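Local coordinates for protein GDP-6-deoxy-D-mannose reductase (Pseudomonas aeruginosa, PDB 6X3B) that binds NADPH and probably reduces GDP-4-dehydro-6-deoxy-D-mannose to GDP-D-rhamnose for the assembly of the bacterial O-antigen, at residues 68-73 against 112-117; 88-93 against 148-153; 175-180 against 244-249; 190-195 against 257-262. All blocks are in the same frame, centred on the assembly; numbering follows the deposited sequence. Where two conformers were deposited one is given.

Interaction 1: 68-73 against 112-117; sequences DLWPEL and KARGFS
R114, at the end of helix 93-114, reaches over to the W70-L73 loop and does its polar work on backbone oxygens. Its NE gives a hydrogen bond of 2.7 Å to W70 O, almost in the guanidinium plane and 155° at the hydrogen. NH2 turns to P71 O at 3.1 Å, coming from above that carbonyl plane, and adds a weak bond to W70 O, which thus receives two N-H groups. The chain leaves with CG anti to the backbone N and then bends about CB-CG (chi2 71°), which turns the guanidinium edge to the loop carbonyls.

Carbon contacts complete the packing. L73 CD1 sits over one face of the guanidinium, off centre, and also lies 3.7 Å from R114 CG and 4.2 Å from F116 CB. W70 CE3 meets R114 CB at 4.0 Å, while the indole itself sinks onto L107, A110 and L111 of the same helix and meets F26 edge-to-face.

In the backbone, G115 has a positive phi and closes the helix in a Schellman motif, with its N bonded to K112 O at 3.0 Å.

One arginine therefore ties two consecutive peptide carbonyls of an irregular loop to a helix C-terminus, its positive charge probably offsetting their partial negative charge.

Interaction 2: 88-93 against 148-153; sequences EAFRDP and RNPYAV. With NDP (NADPH dihydro-nicotinamide-adenine-dinucleotide phosphate), chain E.
A89, F90 and P93 pack on N149, P150 and Y151 at the start of helix 150-169, which carries the Tyr-X-X-X-Lys motif (Y151 and K155) of the short-chain dehydrogenase/reductase family; both residues hydrogen-bond to NADPH. P150 fills the middle. Its CD lies over the face of the F90 ring, a CH-pi contact 3.7 Å from the centroid and 17° off the normal, while its CB touches P93 CB at 3.9 Å. The far end of the same phenyl ring, CZ, comes to 3.5 Å from N149 CB. On the other flank A89 CB fits against the backbone, 3.6 Å from Y151 N and 3.9 Å from Y151 CB.

N149 is the N-cap. Its CG stands between the backbone N and the carbonyl carbon (chi1 66°), which folds OD1 back to accept from A152 N at 2.7 Å; ND2 is held by D127. The second subunit also packs here, its T168 on F90 and its Q109 on P93.

Beyond its CB, the tyrosine leads away from this packing, its CG anti to the backbone N (chi1 161°), and presents the ring edge to the nicotinamide ribose: Y151 OH lies 2.5 Å from NADPH O2D, a short hydrogen bond in which either oxygen could be the donor.

Interaction 3: 175-180 against 244-249; sequences VARPFN and VYNVCS. With NDP (NADPH dihydro-nicotinamide-adenine-dinucleotide phosphate), chain E.
V175-F179 and V244-V247 run parallel, joined by four backbone hydrogen bonds that alternate between the strands: Y245 N to V175 O (2.7 Å) and R177 N to Y245 O, then V247 N to R177 O and F179 N to V247 O. Between them the CA-H groups lean on the same oxygens, as with A176 CA at 3.2 Å from Y245 O.

On the V175, R177, V244 and N246 face the two valines lie side by side, pointing the same way. V244 CG1 presses on one face of the R177 guanidinium, 3.5 Å from R177 NE. R177 stretches out from CG to NE, and its far end is fixed by a salt bridge to E159 and a hydrogen bond to Y129. Beyond it, N246 OD1 meets the edge of the F179 ring, 3.8 Å from CE1, the amide and ring planes 76° apart; Y129 OH hydrogen-bonds to that OD1, and S290 O takes ND2. C248 CB touches F179 CD1 at 3.8 Å, and its sulfur stands above the ring at a distance, 4.8 Å from the centroid.

The opposite face, with A176, P178, Y245 and V247, packs against helix 225-238, whereas helix 150-169 lies on the V175, R177 and V244 side. At the C-terminal end of strand 175-178, P178 O comes within 3.8 Å of NADPH C5N and F179 O approaches C4N. Parallel strands layered between helices, with the nicotinamide beside their C-terminal ends, are typical of the Rossmann-type cofactor domain in short-chain dehydrogenases/reductases.

Interaction 4: 190-195 against 257-262; sequences FVIASA and ELIELL
I192 and L258 make the tightest side-chain meeting of these two helices: I192 CD1 reaches L258 CB at 3.7 Å, the two side chains crossing at about a right angle. The isoleucine has CG1 beside its backbone N and anti to the carbonyl carbon (chi1 -66°), and a further turn at chi2 of -50° carries CD1 across to the other helix, where it also touches I259 CG1, more loosely, at 4.3 Å. Its other branch, CG2, meets L262 CD1. One turn on, A195 takes part with a single methyl: CB rests 4.1 Å from I259 CG1 and 4.0 Å from L262 CD1. Here the backbones come nearest, A195 CA 6.7 Å from I259 CA.

The two helical segments run nearly parallel, 22° between their directions and 10.3 Å between axes at closest approach. Helix 191-203 follows strand 172-182 and helix 255-266 follows strand 252-254, an arrangement consistent with the substrate-binding domain of extended short-chain dehydrogenases/reductases. L211 of the small strand 210-213 touches both A195 and I259, and helix 306-320 packs on L258 and L262 through I306, L310 and L314.

No hydrogen bond crosses between the segments. I192 O is met by carbon, L262 CD1 at 4.0 Å, and A195 N bonds back to V191 O at 2.8 Å within its own helix. S194 OG finds Q198, and E257 OE2 forms a salt bridge with K254, in the strand just before the helix. Just ahead of helix 191-203, F190 touches the bound NADPH.

From the N terminus, residues 68-73 come first and meet 112-117: interaction 1 closes a loop, joining the segment before strand 76-79 to the end of helix 93-114. Interaction 2 opens inside that loop and closes beyond it, so the two cross; it ties helix 86-91 to the start of helix 150-169. Both are complete before 175-180 begins. Interaction 3 pairs strands 172-182 and 244-247, and interaction 4, joining helices 191-203 and 255-266, starts within its span and ends past it, a second crossing pair. Interactions 2 and 3 both touch NADPH, their centres about 20 Å apart, whereas interactions 1 and 4 lie on opposite sides of the chain's centre.

Interaction 1: 68-73 against 112-117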
# COMPACT_ATOMS: atom_id res chain seq x y z
N ASP A 68 -17.35 22.29 -4.21
CA ASP A 68 -17.67 23.46 -3.40
C ASP A 68 -17.85 23.13 -1.92
O ASP A 68 -18.61 23.81 -1.22
CB ASP A 68 -18.94 24.14 -3.93
CG ASP A 68 -18.78 24.66 -5.35
OD1 ASP A 68 -18.28 25.80 -5.52
OD2 ASP A 68 -19.17 23.93 -6.29
N LEU A 69 -17.13 22.13 -1.40
CA LEU A 69 -17.30 21.75 -0.01
C LEU A 69 -16.66 22.73 0.97
O LEU A 69 -16.95 22.66 2.17
CB LEU A 69 -16.72 20.35 0.23
CG LEU A 69 -17.60 19.21 -0.26
CD1 LEU A 69 -16.85 17.90 -0.20
CD2 LEU A 69 -18.91 19.12 0.55
N TRP A 70 -15.77 23.61 0.52
CA TRP A 70 -14.96 24.44 1.42
C TRP A 70 -15.09 25.91 1.05
O TRP A 70 -14.15 26.52 0.53
CB TRP A 70 -13.49 23.98 1.40
CG TRP A 70 -13.38 22.49 1.61
CD1 TRP A 70 -13.62 21.80 2.75
CD2 TRP A 70 -13.08 21.51 0.61
NE1 TRP A 70 -13.46 20.44 2.54
CE2 TRP A 70 -13.13 20.25 1.23
CE3 TRP A 70 -12.74 21.59 -0.75
CZ2 TRP A 70 -12.85 19.06 0.54
CZ3 TRP A 70 -12.48 20.42 -1.44
CH2 TRP A 70 -12.53 19.17 -0.80
N PRO A 71 -16.25 26.52 1.33
CA PRO A 71 -16.33 28.00 1.21
C PRO A 71 -15.23 28.70 2.00
O PRO A 71 -14.54 29.58 1.45
CB PRO A 71 -17.74 28.31 1.73
CG PRO A 71 -18.21 27.08 2.45
CD PRO A 71 -17.52 25.92 1.77
N GLU A 72 -15.03 28.31 3.25
CA GLU A 72 -13.80 28.65 3.97
C GLU A 72 -12.82 27.48 3.89
O GLU A 72 -13.20 26.32 4.08
CB GLU A 72 -14.08 28.99 5.43
CG GLU A 72 -15.18 30.05 5.63
CD GLU A 72 -15.23 30.58 7.06
OE1 GLU A 72 -14.82 29.85 8.00
OE2 GLU A 72 -15.66 31.73 7.24
N LEU A 73 -11.54 27.80 3.63
CA LEU A 73 -10.50 26.77 3.43
C LEU A 73 -10.10 26.14 4.75
O LEU A 73 -9.81 26.85 5.71
CB LEU A 73 -9.29 27.39 2.76
CG LEU A 73 -8.17 26.42 2.37
CD1 LEU A 73 -8.57 25.67 1.13
CD2 LEU A 73 -6.85 27.18 2.15
N LYS A 112 -6.62 19.97 -3.30
CA LYS A 112 -5.55 20.62 -4.04
C LYS A 112 -6.10 21.70 -4.96
O LYS A 112 -5.61 22.84 -4.98
CB LYS A 112 -4.76 19.57 -4.85
CG LYS A 112 -3.56 20.20 -5.61
CD LYS A 112 -2.71 19.15 -6.35
CE LYS A 112 -1.65 19.84 -7.22
NZ LYS A 112 -0.84 18.85 -8.01
N ALA A 113 -7.15 21.36 -5.73
CA ALA A 113 -7.71 22.33 -6.67
C ALA A 113 -8.26 23.56 -5.96
O ALA A 113 -8.22 24.66 -6.51
CB ALA A 113 -8.81 21.68 -7.51
N ARG A 114 -8.78 23.38 -4.74
CA ARG A 114 -9.33 24.49 -3.98
C ARG A 114 -8.24 25.39 -3.38
O ARG A 114 -8.52 26.55 -3.03
CB ARG A 114 -10.23 23.94 -2.88
CG ARG A 114 -10.68 24.95 -1.81
CD ARG A 114 -11.68 25.97 -2.33
NE ARG A 114 -12.12 26.85 -1.24
CZ ARG A 114 -11.39 27.87 -0.78
NH1 ARG A 114 -10.21 28.14 -1.32
NH2 ARG A 114 -11.84 28.62 0.22
N GLY A 115 -7.01 24.91 -3.28
CA GLY A 115 -5.91 25.68 -2.72
C GLY A 115 -5.43 25.19 -1.38
O GLY A 115 -4.58 25.85 -0.76
N PHE A 116 -5.95 24.06 -0.90
CA PHE A 116 -5.50 23.49 0.35
C PHE A 116 -4.00 23.23 0.29
O PHE A 116 -3.46 22.83 -0.74
CB PHE A 116 -6.25 22.17 0.63
CG PHE A 116 -5.88 21.51 1.93
CD1 PHE A 116 -6.37 22.01 3.13
CD2 PHE A 116 -5.07 20.37 1.95
CE1 PHE A 116 -6.05 21.39 4.35
CE2 PHE A 116 -4.75 19.75 3.17
CZ PHE A 116 -5.23 20.25 4.36
N SER A 117 -3.32 23.48 1.42
CA SER A 117 -1.93 23.07 1.57
C SER A 117 -1.59 22.87 3.04
O SER A 117 -0.42 22.97 3.42
CB SER A 117 -0.96 24.09 0.92
OG SER A 117 -1.06 25.35 1.56

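Interaction 2: 88-93 against 148-153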
# COMPACT_ATOMS: atom_id res chain seq x y z
N GLU A 88 -17.86 -6.79 4.24
CA GLU A 88 -18.23 -6.11 3.00
C GLU A 88 -17.05 -6.02 2.03
O GLU A 88 -17.23 -6.09 0.81
CB GLU A 88 -18.77 -4.71 3.34
CG GLU A 88 -19.05 -3.81 2.14
CD GLU A 88 -20.05 -4.39 1.17
OE1 GLU A 88 -20.85 -5.27 1.57
OE2 GLU A 88 -20.04 -3.96 0.00
N ALA A 89 -15.84 -5.84 2.56
CA ALA A 89 -14.67 -5.76 1.69
C ALA A 89 -14.39 -7.11 1.05
O ALA A 89 -14.01 -7.18 -0.12
CB ALA A 89 -13.46 -5.26 2.48
N PHE A 90 -14.56 -8.20 1.80
CA PHE A 90 -14.40 -9.51 1.18
C PHE A 90 -15.47 -9.75 0.12
O PHE A 90 -15.20 -10.37 -0.92
CB PHE A 90 -14.46 -10.61 2.24
CG PHE A 90 -13.13 -10.92 2.87
CD1 PHE A 90 -12.09 -11.41 2.11
CD2 PHE A 90 -12.94 -10.73 4.22
CE1 PHE A 90 -10.88 -11.72 2.69
CE2 PHE A 90 -11.74 -11.03 4.82
CZ PHE A 90 -10.70 -11.54 4.04
N ARG A 91 -16.69 -9.25 0.36
CA ARG A 91 -17.78 -9.43 -0.60
C ARG A 91 -17.51 -8.69 -1.90
O ARG A 91 -17.78 -9.22 -2.98
CB ARG A 91 -19.10 -8.97 0.02
CG ARG A 91 -20.33 -9.38 -0.83
CD ARG A 91 -21.60 -8.62 -0.44
NE ARG A 91 -21.49 -7.17 -0.66
CZ ARG A 91 -21.65 -6.57 -1.83
NH1 ARG A 91 -21.92 -7.29 -2.92
NH2 ARG A 91 -21.52 -5.26 -1.93
N ASP A 92 -16.99 -7.46 -1.81
CA ASP A 92 -16.77 -6.62 -2.99
C ASP A 92 -15.46 -5.85 -2.79
O ASP A 92 -15.46 -4.66 -2.43
CB ASP A 92 -17.95 -5.67 -3.20
CG ASP A 92 -17.93 -4.99 -4.57
OD1 ASP A 92 -16.91 -5.10 -5.27
OD2 ASP A 92 -18.93 -4.34 -4.94
N PRO A 93 -14.32 -6.51 -3.03
CA PRO A 93 -13.02 -5.84 -2.79
C PRO A 93 -12.81 -4.63 -3.68
O PRO A 93 -12.25 -3.62 -3.24
CB PRO A 93 -11.99 -6.95 -3.07
CG PRO A 93 -12.75 -8.26 -2.96
CD PRO A 93 -14.18 -7.94 -3.40
N ARG A 148 -4.24 -8.73 5.80
CA ARG A 148 -4.83 -10.04 5.56
C ARG A 148 -6.23 -9.98 4.99
O ARG A 148 -6.85 -11.04 4.78
CB ARG A 148 -4.84 -10.86 6.86
CG ARG A 148 -3.47 -11.06 7.46
CD ARG A 148 -3.59 -11.77 8.80
NE ARG A 148 -3.96 -13.17 8.62
CZ ARG A 148 -3.11 -14.14 8.29
NH1 ARG A 148 -1.83 -13.85 8.09
NH2 ARG A 148 -3.53 -15.39 8.18
N ASN A 149 -6.76 -8.80 4.72
CA ASN A 149 -8.09 -8.69 4.14
C ASN A 149 -8.11 -7.45 3.25
O ASN A 149 -7.25 -6.58 3.39
CB ASN A 149 -9.16 -8.62 5.24
CG ASN A 149 -9.05 -7.36 6.06
OD1 ASN A 149 -9.25 -6.28 5.55
ND2 ASN A 149 -8.71 -7.49 7.34
N PRO A 150 -9.06 -7.35 2.32
CA PRO A 150 -9.04 -6.21 1.39
C PRO A 150 -9.27 -4.86 2.06
O PRO A 150 -8.84 -3.84 1.52
CB PRO A 150 -10.18 -6.53 0.40
CG PRO A 150 -10.49 -8.00 0.61
CD PRO A 150 -10.18 -8.27 2.04
N TYR A 151 -9.98 -4.80 3.18
CA TYR A 151 -10.07 -3.54 3.91
C TYR A 151 -8.69 -3.11 4.41
O TYR A 151 -8.28 -1.96 4.21
CB TYR A 151 -11.04 -3.68 5.08
CG TYR A 151 -10.89 -2.63 6.16
CD1 TYR A 151 -11.51 -1.38 6.03
CD2 TYR A 151 -10.17 -2.90 7.31
CE1 TYR A 151 -11.39 -0.42 7.04
CE2 TYR A 151 -10.05 -1.95 8.32
CZ TYR A 151 -10.66 -0.72 8.18
OH TYR A 151 -10.55 0.22 9.18
N ALA A 152 -7.95 -4.03 5.03
CA ALA A 152 -6.62 -3.66 5.53
C ALA A 152 -5.68 -3.31 4.38
O ALA A 152 -4.88 -2.38 4.50
CB ALA A 152 -6.05 -4.78 6.41
N VAL A 153 -5.80 -4.03 3.25
CA VAL A 153 -5.05 -3.68 2.04
C VAL A 153 -5.34 -2.24 1.62
O VAL A 153 -4.43 -1.44 1.38
CB VAL A 153 -5.37 -4.67 0.91
CG1 VAL A 153 -4.84 -4.15 -0.44
CG2 VAL A 153 -4.78 -6.06 1.21
PA NDP E . -18.33 4.20 9.83
O1A NDP E . -18.48 3.09 8.84
O2A NDP E . -19.17 4.18 11.06
O5B NDP E . -18.51 5.61 9.09
C5B NDP E . -18.05 5.75 7.72
C4B NDP E . -18.35 7.15 7.24
O4B NDP E . -17.87 7.30 5.88
C3B NDP E . -19.83 7.55 7.22
O3B NDP E . -20.00 8.89 7.68
C2B NDP E . -20.20 7.40 5.75
O2B NDP E . -21.26 8.29 5.40
C1B NDP E . -18.90 7.83 5.08
N9A NDP E . -18.74 7.34 3.72
C8A NDP E . -18.70 6.03 3.32
N7A NDP E . -18.55 5.89 2.03
C5A NDP E . -18.50 7.19 1.54
C6A NDP E . -18.35 7.72 0.25
N6A NDP E . -18.24 6.93 -0.82
N1A NDP E . -18.34 9.06 0.11
C2A NDP E . -18.46 9.81 1.21
N3A NDP E . -18.60 9.43 2.47
C4A NDP E . -18.61 8.09 2.58
O3 NDP E . -16.79 4.28 10.27
PN NDP E . -16.14 4.47 11.72
O1N NDP E . -16.54 5.81 12.25
O2N NDP E . -16.44 3.26 12.54
O5D NDP E . -14.58 4.50 11.36
C5D NDP E . -13.93 5.77 11.16
C4D NDP E . -12.53 5.54 10.64
O4D NDP E . -11.78 4.78 11.62
C3D NDP E . -12.44 4.75 9.32
O3D NDP E . -11.41 5.26 8.49
C2D NDP E . -12.14 3.34 9.82
O2D NDP E . -11.48 2.54 8.85
C1D NDP E . -11.25 3.62 11.03
N1N NDP E . -11.28 2.51 12.03
C2N NDP E . -12.39 2.31 12.82
C3N NDP E . -12.38 1.40 13.84
C7N NDP E . -13.67 1.05 14.47
O7N NDP E . -13.71 0.17 15.34
N7N NDP E . -14.76 1.69 14.08
C4N NDP E . -11.07 0.82 14.27
C5N NDP E . -9.97 1.07 13.32
C6N NDP E . -10.20 1.68 12.18
P2B NDP E . -22.57 7.48 4.93
O1X NDP E . -23.60 8.53 4.59
O2X NDP E . -22.18 6.65 3.72
O3X NDP E . -23.00 6.61 6.10

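Interaction 3: 175-180 against 244-249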
# COMPACT_ATOMS: atom_id res chain seq x y z
N VAL A 175 -0.35 10.07 9.57
CA VAL A 175 -1.10 8.83 9.52
C VAL A 175 -1.27 8.31 10.94
O VAL A 175 -0.30 8.22 11.70
CB VAL A 175 -0.41 7.78 8.62
CG1 VAL A 175 -1.06 6.42 8.83
CG2 VAL A 175 -0.52 8.18 7.17
N ALA A 176 -2.50 7.97 11.29
CA ALA A 176 -2.79 7.31 12.55
C ALA A 176 -3.26 5.90 12.27
O ALA A 176 -4.08 5.69 11.37
CB ALA A 176 -3.86 8.08 13.33
N ARG A 177 -2.78 4.93 13.06
CA ARG A 177 -3.24 3.53 13.01
C ARG A 177 -3.93 3.20 14.33
O ARG A 177 -3.29 2.72 15.28
CB ARG A 177 -2.08 2.55 12.76
CG ARG A 177 -1.47 2.70 11.36
CD ARG A 177 -0.18 1.88 11.20
NE ARG A 177 0.27 1.91 9.81
CZ ARG A 177 1.44 1.42 9.41
NH1 ARG A 177 2.28 0.90 10.31
NH2 ARG A 177 1.78 1.46 8.13
N PRO A 178 -5.22 3.47 14.47
CA PRO A 178 -5.90 3.17 15.73
C PRO A 178 -6.17 1.68 15.84
O PRO A 178 -6.47 1.00 14.85
CB PRO A 178 -7.21 3.95 15.62
CG PRO A 178 -7.47 4.00 14.11
CD PRO A 178 -6.10 4.15 13.50
N PHE A 179 -6.07 1.18 17.07
CA PHE A 179 -6.43 -0.21 17.31
C PHE A 179 -7.90 -0.25 17.73
O PHE A 179 -8.69 0.57 17.26
CB PHE A 179 -5.44 -0.83 18.31
CG PHE A 179 -4.05 -1.10 17.70
CD1 PHE A 179 -3.33 -0.08 17.11
CD2 PHE A 179 -3.51 -2.39 17.70
CE1 PHE A 179 -2.06 -0.32 16.54
CE2 PHE A 179 -2.26 -2.63 17.14
CZ PHE A 179 -1.53 -1.59 16.55
N ASN A 180 -8.28 -1.25 18.53
CA ASN A 180 -9.71 -1.45 18.89
C ASN A 180 -10.33 -0.22 19.55
O ASN A 180 -9.69 0.37 20.44
CB ASN A 180 -9.92 -2.75 19.68
CG ASN A 180 -9.72 -3.97 18.81
OD1 ASN A 180 -8.59 -4.29 18.43
ND2 ASN A 180 -10.80 -4.65 18.47
N VAL A 244 3.94 8.07 10.71
CA VAL A 244 2.86 7.14 11.03
C VAL A 244 2.85 6.90 12.53
O VAL A 244 3.90 6.60 13.12
CB VAL A 244 3.05 5.82 10.27
CG1 VAL A 244 2.00 4.79 10.69
CG2 VAL A 244 3.04 6.05 8.77
N TYR A 245 1.67 6.99 13.15
CA TYR A 245 1.53 6.80 14.59
C TYR A 245 0.48 5.74 14.90
O TYR A 245 -0.65 5.85 14.42
CB TYR A 245 1.12 8.11 15.28
CG TYR A 245 2.11 9.21 15.09
CD1 TYR A 245 2.05 10.05 13.99
CD2 TYR A 245 3.12 9.41 16.02
CE1 TYR A 245 2.97 11.06 13.81
CE2 TYR A 245 4.04 10.41 15.86
CZ TYR A 245 3.96 11.23 14.77
OH TYR A 245 4.89 12.22 14.65
N ASN A 246 0.85 4.74 15.71
CA ASN A 246 -0.15 3.89 16.35
C ASN A 246 -0.96 4.72 17.34
O ASN A 246 -0.41 5.54 18.07
CB ASN A 246 0.49 2.75 17.12
CG ASN A 246 1.14 1.71 16.22
OD1 ASN A 246 0.83 1.61 15.02
ND2 ASN A 246 2.02 0.92 16.80
N VAL A 247 -2.26 4.48 17.39
CA VAL A 247 -3.13 5.05 18.42
C VAL A 247 -3.72 3.86 19.17
O VAL A 247 -4.61 3.16 18.67
CB VAL A 247 -4.22 5.96 17.84
CG1 VAL A 247 -5.15 6.48 18.97
CG2 VAL A 247 -3.58 7.16 17.06
N CYS A 248 -3.22 3.61 20.38
CA CYS A 248 -3.55 2.40 21.13
C CYS A 248 -3.27 2.63 22.61
O CYS A 248 -2.64 3.62 23.00
CB CYS A 248 -2.75 1.19 20.60
SG CYS A 248 -0.95 1.50 20.55
N SER A 249 -3.76 1.71 23.43
CA SER A 249 -3.59 1.81 24.87
C SER A 249 -2.28 1.20 25.37
O SER A 249 -1.81 1.56 26.45
CB SER A 249 -4.75 1.11 25.59
OG SER A 249 -4.57 -0.30 25.53
PA NDP E . -18.33 4.20 9.83
O1A NDP E . -18.48 3.09 8.84
O2A NDP E . -19.17 4.18 11.06
O5B NDP E . -18.51 5.61 9.09
C5B NDP E . -18.05 5.75 7.72
C4B NDP E . -18.35 7.15 7.24
O4B NDP E . -17.87 7.30 5.88
C3B NDP E . -19.83 7.55 7.22
O3B NDP E . -20.00 8.89 7.68
C2B NDP E . -20.20 7.40 5.75
O2B NDP E . -21.26 8.29 5.40
C1B NDP E . -18.90 7.83 5.08
N9A NDP E . -18.74 7.34 3.72
C8A NDP E . -18.70 6.03 3.32
N7A NDP E . -18.55 5.89 2.03
C5A NDP E . -18.50 7.19 1.54
C6A NDP E . -18.35 7.72 0.25
N6A NDP E . -18.24 6.93 -0.82
N1A NDP E . -18.34 9.06 0.11
C2A NDP E . -18.46 9.81 1.21
N3A NDP E . -18.60 9.43 2.47
C4A NDP E . -18.61 8.09 2.58
O3 NDP E . -16.79 4.28 10.27
PN NDP E . -16.14 4.47 11.72
O1N NDP E . -16.54 5.81 12.25
O2N NDP E . -16.44 3.26 12.54
O5D NDP E . -14.58 4.50 11.36
C5D NDP E . -13.93 5.77 11.16
C4D NDP E . -12.53 5.54 10.64
O4D NDP E . -11.78 4.78 11.62
C3D NDP E . -12.44 4.75 9.32
O3D NDP E . -11.41 5.26 8.49
C2D NDP E . -12.14 3.34 9.82
O2D NDP E . -11.48 2.54 8.85
C1D NDP E . -11.25 3.62 11.03
N1N NDP E . -11.28 2.51 12.03
C2N NDP E . -12.39 2.31 12.82
C3N NDP E . -12.38 1.40 13.84
C7N NDP E . -13.67 1.05 14.47
O7N NDP E . -13.71 0.17 15.34
N7N NDP E . -14.76 1.69 14.08
C4N NDP E . -11.07 0.82 14.27
C5N NDP E . -9.97 1.07 13.32
C6N NDP E . -10.20 1.68 12.18
P2B NDP E . -22.57 7.48 4.93
O1X NDP E . -23.60 8.53 4.59
O2X NDP E . -22.18 6.65 3.72
O3X NDP E . -23.00 6.61 6.10

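Interaction 4: 190-195 against 257-262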
# COMPACT_ATOMS: atom_id res chain seq x y z
N PHE A 190 -18.91 -6.22 16.33
CA PHE A 190 -17.84 -6.35 17.30
C PHE A 190 -18.36 -7.03 18.56
O PHE A 190 -19.45 -6.70 19.05
CB PHE A 190 -17.26 -4.98 17.65
CG PHE A 190 -16.26 -4.47 16.65
CD1 PHE A 190 -15.03 -5.10 16.50
CD2 PHE A 190 -16.55 -3.37 15.86
CE1 PHE A 190 -14.11 -4.63 15.57
CE2 PHE A 190 -15.64 -2.90 14.94
CZ PHE A 190 -14.42 -3.53 14.79
N VAL A 191 -17.59 -7.99 19.09
CA VAL A 191 -18.11 -8.84 20.17
C VAL A 191 -18.45 -8.01 21.41
O VAL A 191 -19.44 -8.29 22.10
CB VAL A 191 -17.10 -9.97 20.49
CG1 VAL A 191 -15.81 -9.41 21.06
CG2 VAL A 191 -17.73 -10.99 21.46
N ILE A 192 -17.66 -6.98 21.71
CA ILE A 192 -17.93 -6.20 22.91
C ILE A 192 -19.19 -5.36 22.73
O ILE A 192 -20.01 -5.25 23.64
CB ILE A 192 -16.73 -5.33 23.30
CG1 ILE A 192 -15.55 -6.21 23.71
CG2 ILE A 192 -17.13 -4.37 24.43
CD1 ILE A 192 -15.91 -7.28 24.74
N ALA A 193 -19.36 -4.77 21.55
CA ALA A 193 -20.57 -4.01 21.29
C ALA A 193 -21.79 -4.93 21.32
O ALA A 193 -22.83 -4.58 21.90
CB ALA A 193 -20.46 -3.28 19.95
N SER A 194 -21.69 -6.11 20.72
CA SER A 194 -22.82 -7.03 20.73
C SER A 194 -23.12 -7.52 22.14
O SER A 194 -24.30 -7.65 22.52
CB SER A 194 -22.52 -8.21 19.81
OG SER A 194 -23.49 -9.24 19.97
N ALA A 195 -22.08 -7.82 22.92
CA ALA A 195 -22.28 -8.28 24.30
C ALA A 195 -23.00 -7.22 25.12
O ALA A 195 -23.91 -7.54 25.90
CB ALA A 195 -20.93 -8.63 24.94
N GLU A 257 -12.79 -11.35 29.97
CA GLU A 257 -12.78 -10.48 31.14
C GLU A 257 -13.57 -9.20 30.89
O GLU A 257 -14.23 -8.70 31.81
CB GLU A 257 -11.34 -10.15 31.54
CG GLU A 257 -10.61 -11.34 32.17
CD GLU A 257 -9.17 -11.04 32.54
OE1 GLU A 257 -8.79 -9.85 32.56
OE2 GLU A 257 -8.41 -12.00 32.80
N LEU A 258 -13.54 -8.66 29.67
CA LEU A 258 -14.40 -7.52 29.36
C LEU A 258 -15.87 -7.90 29.46
O LEU A 258 -16.68 -7.13 30.00
CB LEU A 258 -14.08 -6.97 27.98
CG LEU A 258 -12.68 -6.38 27.83
CD1 LEU A 258 -12.46 -5.83 26.44
CD2 LEU A 258 -12.54 -5.29 28.86
N ILE A 259 -16.25 -9.07 28.93
CA ILE A 259 -17.65 -9.50 29.03
C ILE A 259 -18.06 -9.65 30.49
O ILE A 259 -19.17 -9.25 30.88
CB ILE A 259 -17.87 -10.81 28.25
CG1 ILE A 259 -17.81 -10.56 26.75
CG2 ILE A 259 -19.23 -11.43 28.60
CD1 ILE A 259 -17.71 -11.87 25.94
N GLU A 260 -17.19 -10.25 31.31
CA GLU A 260 -17.49 -10.37 32.73
C GLU A 260 -17.65 -9.01 33.39
O GLU A 260 -18.54 -8.82 34.23
CB GLU A 260 -16.39 -11.19 33.42
CG GLU A 260 -16.52 -12.70 33.14
CD GLU A 260 -15.32 -13.48 33.61
OE1 GLU A 260 -15.45 -14.27 34.58
OE2 GLU A 260 -14.23 -13.31 33.01
N LEU A 261 -16.81 -8.04 33.02
CA LEU A 261 -16.94 -6.70 33.59
C LEU A 261 -18.23 -6.02 33.13
O LEU A 261 -18.86 -5.29 33.91
CB LEU A 261 -15.72 -5.84 33.25
CG LEU A 261 -15.66 -4.43 33.84
CD1 LEU A 261 -15.79 -4.49 35.36
CD2 LEU A 261 -14.35 -3.72 33.45
N LEU A 262 -18.65 -6.26 31.89
CA LEU A 262 -19.95 -5.75 31.45
C LEU A 262 -21.08 -6.31 32.31
O LEU A 262 -21.94 -5.56 32.78
CB LEU A 262 -20.19 -6.09 29.98
CG LEU A 262 -19.58 -5.19 28.90
CD1 LEU A 262 -19.73 -5.90 27.54
CD2 LEU A 262 -20.25 -3.83 28.85